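Long-range contact in glycosyl hydrolase family 62 protein (Coprinopsis cinerea, PDB 5B6T), which is an alpha-L-arabinofuranosidase, probably releasing arabinofuranose side groups from arabinoxylan, a hemicellulose: residues A258-R270 / N283-S295. Sequence-based numbering, arbitrary orientation. Where two conformers were deposited one is given.
Sequences AWTRDISHGELIR and NLRYLYQGLDPNS. With CA (calcium ion), chain D.
Glu-267 and Leu-287 exchange two backbone hydrogen bonds, each N reaching the other's O at 2.8 Å, and Ile-269 N adds a third to Arg-285 O. Strand 266-268 thus runs antiparallel along the edge of strand 285-290, whose other side bonds to strand 305-311 in one blade of the five-bladed beta-propeller of family 62. Ser-264 and Gln-289 form a second hydrogen-bonded pair; a beta bulge shifts the register by one between the two pairs. The Ser-264 and Gln-289 side chains join as well: Gln-289 NE2 donates to Ser-264 OG at 2.9 Å, close to the amide plane, while Glu-213 holds the same OG. Farther along, Leu-291 N donates to Thr-260 OG1 (3.1 Å), and one water links Arg-261 N, Leu-291 O and Asp-262 OD2, whose carboxylate also meets Arg-220 and Arg-221 N.

Tyr-286 and Leu-268 share the face away from Ser-264 and Gln-289, CD1 to CD2 3.6 Å; Glu-267 N lies over the tyrosine ring. With chi1 at 75°, the Tyr-288 ring lies against Ile-263 CD1, 3.7 Å from CE2; its hydroxyl sits beside Trp-259 CZ2 and hydrogen-bonds to Ser-9. Pro-293 CB and Ile-269 CG2 rest over the guanidinium rims of Arg-261 and Arg-285.

His-265, at the corner between the bonded pairs, binds calcium through NE2 (2.1 Å); Glu-213 accepts from its N, and Glu-267 OE2 from a calcium water, consistent with a positioned site.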
loop_
_atom_site.group_PDB
_atom_site.type_symbol
_atom_site.label_atom_id
_atom_site.label_comp_id
_atom_site.label_asym_id
_atom_site.label_seq_id
_atom_site.Cartn_x
_atom_site.Cartn_y
_atom_site.Cartn_z
ATOM N N ALA A 258 -16.901 16.399 3.841
ATOM C CA ALA A 258 -16.572 14.977 3.725
ATOM C C ALA A 258 -16.709 14.522 2.260
ATOM O O ALA A 258 -17.824 14.385 1.768
ATOM C CB ALA A 258 -17.468 14.150 4.619
ATOM N N TRP A 259 -15.604 14.248 1.569
ATOM C CA TRP A 259 -15.655 13.926 0.139
ATOM C C TRP A 259 -15.672 12.429 -0.156
ATOM O O TRP A 259 -15.906 11.988 -1.292
ATOM C CB TRP A 259 -14.511 14.631 -0.569
ATOM C CG TRP A 259 -13.150 14.127 -0.191
ATOM C CD1 TRP A 259 -12.380 14.570 0.825
ATOM C CD2 TRP A 259 -12.385 13.116 -0.877
ATOM N NE1 TRP A 259 -11.185 13.876 0.855
ATOM C CE2 TRP A 259 -11.155 12.991 -0.194
ATOM C CE3 TRP A 259 -12.623 12.307 -1.998
ATOM C CZ2 TRP A 259 -10.157 12.091 -0.594
ATOM C CZ3 TRP A 259 -11.606 11.433 -2.413
ATOM C CH2 TRP A 259 -10.406 11.326 -1.699
ATOM N N THR A 260 -15.419 11.632 0.874
ATOM C CA THR A 260 -15.400 10.191 0.735
ATOM C C THR A 260 -15.954 9.571 2.008
ATOM O O THR A 260 -15.735 10.096 3.101
ATOM C CB THR A 260 -13.958 9.689 0.454
ATOM O OG1 THR A 260 -13.977 8.266 0.287
ATOM C CG2 THR A 260 -12.992 10.075 1.576
ATOM N N ARG A 261 -16.650 8.444 1.855
ATOM C CA ARG A 261 -17.033 7.560 2.960
ATOM C C ARG A 261 -16.176 6.303 3.039
ATOM O O ARG A 261 -16.365 5.498 3.943
ATOM C CB ARG A 261 -18.503 7.137 2.814
ATOM C CG ARG A 261 -19.487 8.295 2.950
ATOM C CD ARG A 261 -20.919 7.758 2.977
ATOM N NE ARG A 261 -21.835 8.755 2.429
ATOM C CZ ARG A 261 -22.993 8.490 1.815
ATOM N NH1 ARG A 261 -23.434 7.242 1.669
ATOM N NH2 ARG A 261 -23.714 9.495 1.337
ATOM N N ASP A 262 -15.288 6.141 2.054
ATOM C CA ASP A 262 -14.388 5.009 1.954
ATOM C C ASP A 262 -12.986 5.456 2.287
ATOM O O ASP A 262 -12.524 6.492 1.764
ATOM C CB ASP A 262 -14.390 4.461 0.530
ATOM C CG ASP A 262 -15.706 3.833 0.146
ATOM O OD1 ASP A 262 -15.874 2.619 0.396
ATOM O OD2 ASP A 262 -16.583 4.555 -0.429
ATOM N N ILE A 263 -12.319 4.675 3.152
ATOM C CA ILE A 263 -10.900 4.864 3.434
ATOM C C ILE A 263 -10.232 3.595 2.946
ATOM O O ILE A 263 -10.393 2.529 3.546
ATOM C CB ILE A 263 -10.581 5.102 4.938
ATOM C CG1 ILE A 263 -11.466 6.191 5.523
ATOM C CG2 ILE A 263 -9.112 5.428 5.087
ATOM C CD1 ILE A 263 -11.341 7.578 4.906
ATOM N N SER A 264 -9.555 3.707 1.807
ATOM C CA SER A 264 -9.082 2.538 1.084
ATOM C C SER A 264 -7.570 2.628 0.752
ATOM O O SER A 264 -6.941 3.678 0.960
ATOM C CB SER A 264 -10.012 2.346 -0.133
ATOM O OG SER A 264 -9.677 1.261 -0.977
ATOM N N HIS A 265 -7.040 1.494 0.265
ATOM C CA HIS A 265 -5.638 1.219 -0.058
ATOM C C HIS A 265 -4.691 2.384 0.032
ATOM O O HIS A 265 -4.685 3.241 -0.833
ATOM C CB HIS A 265 -5.550 0.590 -1.447
ATOM C CG HIS A 265 -4.252 -0.098 -1.689
ATOM N ND1 HIS A 265 -4.141 -1.297 -2.362
ATOM C CD2 HIS A 265 -3.004 0.224 -1.281
ATOM C CE1 HIS A 265 -2.874 -1.665 -2.379
ATOM N NE2 HIS A 265 -2.161 -0.756 -1.741
ATOM N N GLY A 266 -3.922 2.418 1.115
ATOM C CA GLY A 266 -3.013 3.509 1.383
ATOM C C GLY A 266 -1.660 3.094 1.938
ATOM O O GLY A 266 -1.253 1.919 1.882
ATOM N N GLU A 267 -0.938 4.088 2.478
ATOM C CA GLU A 267 0.378 3.888 3.104
ATOM C C GLU A 267 0.611 4.976 4.116
ATOM O O GLU A 267 0.216 6.147 3.885
ATOM C CB GLU A 267 1.532 3.912 2.086
ATOM C CG GLU A 267 2.075 2.516 1.721
ATOM C CD GLU A 267 3.322 2.532 0.881
ATOM O OE1 GLU A 267 4.159 3.435 1.081
ATOM O OE2 GLU A 267 3.463 1.646 -0.008
ATOM N N LEU A 268 1.293 4.607 5.208
ATOM C CA LEU A 268 1.709 5.580 6.206
ATOM C C LEU A 268 2.979 6.299 5.752
ATOM O O LEU A 268 3.853 5.729 5.076
ATOM C CB LEU A 268 1.994 4.935 7.576
ATOM C CG LEU A 268 0.793 4.524 8.453
ATOM C CD1 LEU A 268 1.284 3.696 9.646
ATOM C CD2 LEU A 268 0.031 5.745 8.964
ATOM N N ILE A 269 3.095 7.554 6.135
ATOM C CA ILE A 269 4.369 8.250 5.962
ATOM C C ILE A 269 5.397 7.611 6.903
ATOM O O ILE A 269 5.138 7.435 8.116
ATOM C CB ILE A 269 4.233 9.762 6.230
ATOM C CG1 ILE A 269 3.275 10.474 5.252
ATOM C CG2 ILE A 269 5.585 10.431 6.210
ATOM C CD1 ILE A 269 3.281 10.038 3.822
ATOM N N ARG A 270 6.548 7.224 6.355
ATOM C CA ARG A 270 7.549 6.463 7.091
ATOM C C ARG A 270 8.568 7.351 7.792
ATOM O O ARG A 270 8.669 8.517 7.493
ATOM C CB ARG A 270 8.280 5.526 6.121
ATOM C CG ARG A 270 7.368 4.696 5.230
ATOM C CD ARG A 270 8.185 3.810 4.315
ATOM N NE ARG A 270 7.360 3.378 3.207
ATOM C CZ ARG A 270 7.839 2.933 2.061
ATOM N NH1 ARG A 270 9.132 2.739 1.903
ATOM N NH2 ARG A 270 6.998 2.670 1.078
ATOM N N ASN A 283 2.559 11.437 15.306
ATOM C CA ASN A 283 2.075 12.216 14.169
ATOM C C ASN A 283 1.882 11.330 12.951
ATOM O O ASN A 283 2.435 11.580 11.891
ATOM C CB ASN A 283 3.023 13.388 13.830
ATOM C CG ASN A 283 2.554 14.198 12.611
ATOM O OD1 ASN A 283 1.355 14.431 12.441
ATOM N ND2 ASN A 283 3.499 14.628 11.752
ATOM N N LEU A 284 1.073 10.292 13.078
ATOM C CA LEU A 284 0.849 9.410 11.922
ATOM C C LEU A 284 0.145 10.194 10.804
ATOM O O LEU A 284 -0.687 11.041 11.061
ATOM C CB LEU A 284 0.020 8.165 12.294
ATOM C CG LEU A 284 0.807 6.983 12.882
ATOM C CD1 LEU A 284 1.438 7.295 14.222
ATOM C CD2 LEU A 284 -0.096 5.749 12.998
ATOM N N ARG A 285 0.517 9.873 9.566
ATOM C CA ARG A 285 -0.106 10.433 8.375
ATOM C C ARG A 285 -0.318 9.284 7.402
ATOM O O ARG A 285 0.607 8.501 7.173
ATOM C CB ARG A 285 0.790 11.499 7.737
ATOM C CG ARG A 285 1.005 12.753 8.580
ATOM C CD ARG A 285 1.981 13.697 7.885
ATOM N NE ARG A 285 3.364 13.374 8.178
ATOM C CZ ARG A 285 4.432 13.883 7.544
ATOM N NH1 ARG A 285 4.301 14.728 6.505
ATOM N NH2 ARG A 285 5.645 13.510 7.946
ATOM N N TYR A 286 -1.522 9.189 6.854
ATOM C CA TYR A 286 -1.882 8.079 5.977
ATOM C C TYR A 286 -2.310 8.634 4.650
ATOM O O TYR A 286 -3.314 9.333 4.536
ATOM C CB TYR A 286 -2.999 7.180 6.577
ATOM C CG TYR A 286 -3.103 5.795 5.975
ATOM C CD1 TYR A 286 -2.076 4.883 6.117
ATOM C CD2 TYR A 286 -4.240 5.390 5.274
ATOM C CE1 TYR A 286 -2.177 3.617 5.564
ATOM C CE2 TYR A 286 -4.368 4.108 4.763
ATOM C CZ TYR A 286 -3.306 3.244 4.874
ATOM O OH TYR A 286 -3.391 1.989 4.325
ATOM N N LEU A 287 -1.551 8.286 3.607
ATOM C CA LEU A 287 -1.886 8.658 2.232
ATOM C C LEU A 287 -2.780 7.541 1.704
ATOM O O LEU A 287 -2.379 6.383 1.727
ATOM C CB LEU A 287 -0.593 8.774 1.410
ATOM C CG LEU A 287 -0.778 9.210 -0.055
ATOM C CD1 LEU A 287 -1.339 10.599 -0.251
ATOM C CD2 LEU A 287 0.575 9.086 -0.747
ATOM N N TYR A 288 -3.992 7.880 1.281
ATOM C CA TYR A 288 -4.998 6.851 1.016
ATOM C C TYR A 288 -5.770 7.206 -0.246
ATOM O O TYR A 288 -5.641 8.320 -0.780
ATOM C CB TYR A 288 -5.917 6.732 2.220
ATOM C CG TYR A 288 -6.920 7.861 2.351
ATOM C CD1 TYR A 288 -6.564 9.109 2.886
ATOM C CD2 TYR A 288 -8.239 7.685 1.976
ATOM C CE1 TYR A 288 -7.475 10.138 3.001
ATOM C CE2 TYR A 288 -9.158 8.708 2.090
ATOM C CZ TYR A 288 -8.775 9.940 2.599
ATOM O OH TYR A 288 -9.716 10.948 2.757
ATOM N N GLN A 289 -6.594 6.274 -0.697
ATOM C CA GLN A 289 -7.530 6.534 -1.765
ATOM C C GLN A 289 -8.964 6.576 -1.266
ATOM O O GLN A 289 -9.399 5.733 -0.452
ATOM C CB GLN A 289 -7.432 5.492 -2.897
ATOM C CG GLN A 289 -7.735 4.057 -2.474
ATOM C CD GLN A 289 -7.552 3.037 -3.569
ATOM O OE1 GLN A 289 -6.761 3.211 -4.504
ATOM N NE2 GLN A 289 -8.286 1.922 -3.441
ATOM N N GLY A 290 -9.700 7.572 -1.778
ATOM C CA GLY A 290 -11.111 7.766 -1.490
ATOM C C GLY A 290 -11.845 8.077 -2.765
ATOM O O GLY A 290 -11.240 8.226 -3.829
ATOM N N LEU A 291 -13.169 8.166 -2.675
ATOM C CA LEU A 291 -13.975 8.508 -3.836
ATOM C C LEU A 291 -15.334 9.045 -3.429
ATOM O O LEU A 291 -15.782 8.893 -2.286
ATOM C CB LEU A 291 -14.129 7.327 -4.793
ATOM C CG LEU A 291 -15.219 6.293 -4.486
ATOM C CD1 LEU A 291 -15.247 5.308 -5.612
ATOM C CD2 LEU A 291 -15.009 5.567 -3.174
ATOM N N ASP A 292 -15.992 9.711 -4.374
ATOM C CA ASP A 292 -17.323 10.249 -4.120
ATOM C C ASP A 292 -18.280 9.105 -3.721
ATOM O O ASP A 292 -18.344 8.086 -4.395
ATOM C CB ASP A 292 -17.792 10.951 -5.393
ATOM C CG ASP A 292 -19.178 11.577 -5.293
ATOM O OD1 ASP A 292 -20.027 11.181 -4.499
ATOM O OD2 ASP A 292 -19.427 12.460 -6.124
ATOM N N PRO A 293 -18.993 9.258 -2.596
ATOM C CA PRO A 293 -19.854 8.146 -2.127
ATOM C C PRO A 293 -21.037 7.834 -3.022
ATOM O O PRO A 293 -21.663 6.790 -2.836
ATOM C CB PRO A 293 -20.348 8.618 -0.763
ATOM C CG PRO A 293 -20.164 10.067 -0.769
ATOM C CD PRO A 293 -18.994 10.393 -1.665
ATOM N N ASN A 294 -21.333 8.728 -3.973
ATOM C CA ASN A 294 -22.340 8.462 -4.984
ATOM C C ASN A 294 -21.833 7.745 -6.214
ATOM O O ASN A 294 -22.618 7.441 -7.112
ATOM C CB ASN A 294 -23.037 9.764 -5.356
ATOM C CG ASN A 294 -23.785 10.353 -4.172
ATOM O OD1 ASN A 294 -24.480 9.630 -3.451
ATOM N ND2 ASN A 294 -23.641 11.656 -3.957
ATOM N N SER A 295 -20.534 7.446 -6.250
ATOM C CA SER A 295 -19.941 6.729 -7.372
ATOM C C SER A 295 -20.451 5.314 -7.452
ATOM O O SER A 295 -20.572 4.626 -6.438
ATOM C CB SER A 295 -18.414 6.657 -7.232
ATOM O OG SER A 295 -17.872 7.933 -7.106
HETATM CA CA CA D . -0.055 -0.749 -1.301
HETATM O O HOH W 1 -17.138 7.218 -0.558
HETATM O O HOH W 2 -0.566 -1.274 0.711
HETATM O O HOH W 3 2.000 -0.605 -0.996
HETATM O O HOH W 4 3.064 8.284 9.598
HETATM O O HOH W 5 0.169 -2.737 -1.797
HETATM O O HOH W 6 -0.256 1.222 -0.630
HETATM O O HOH W 7 0.337 -0.081 -3.330
#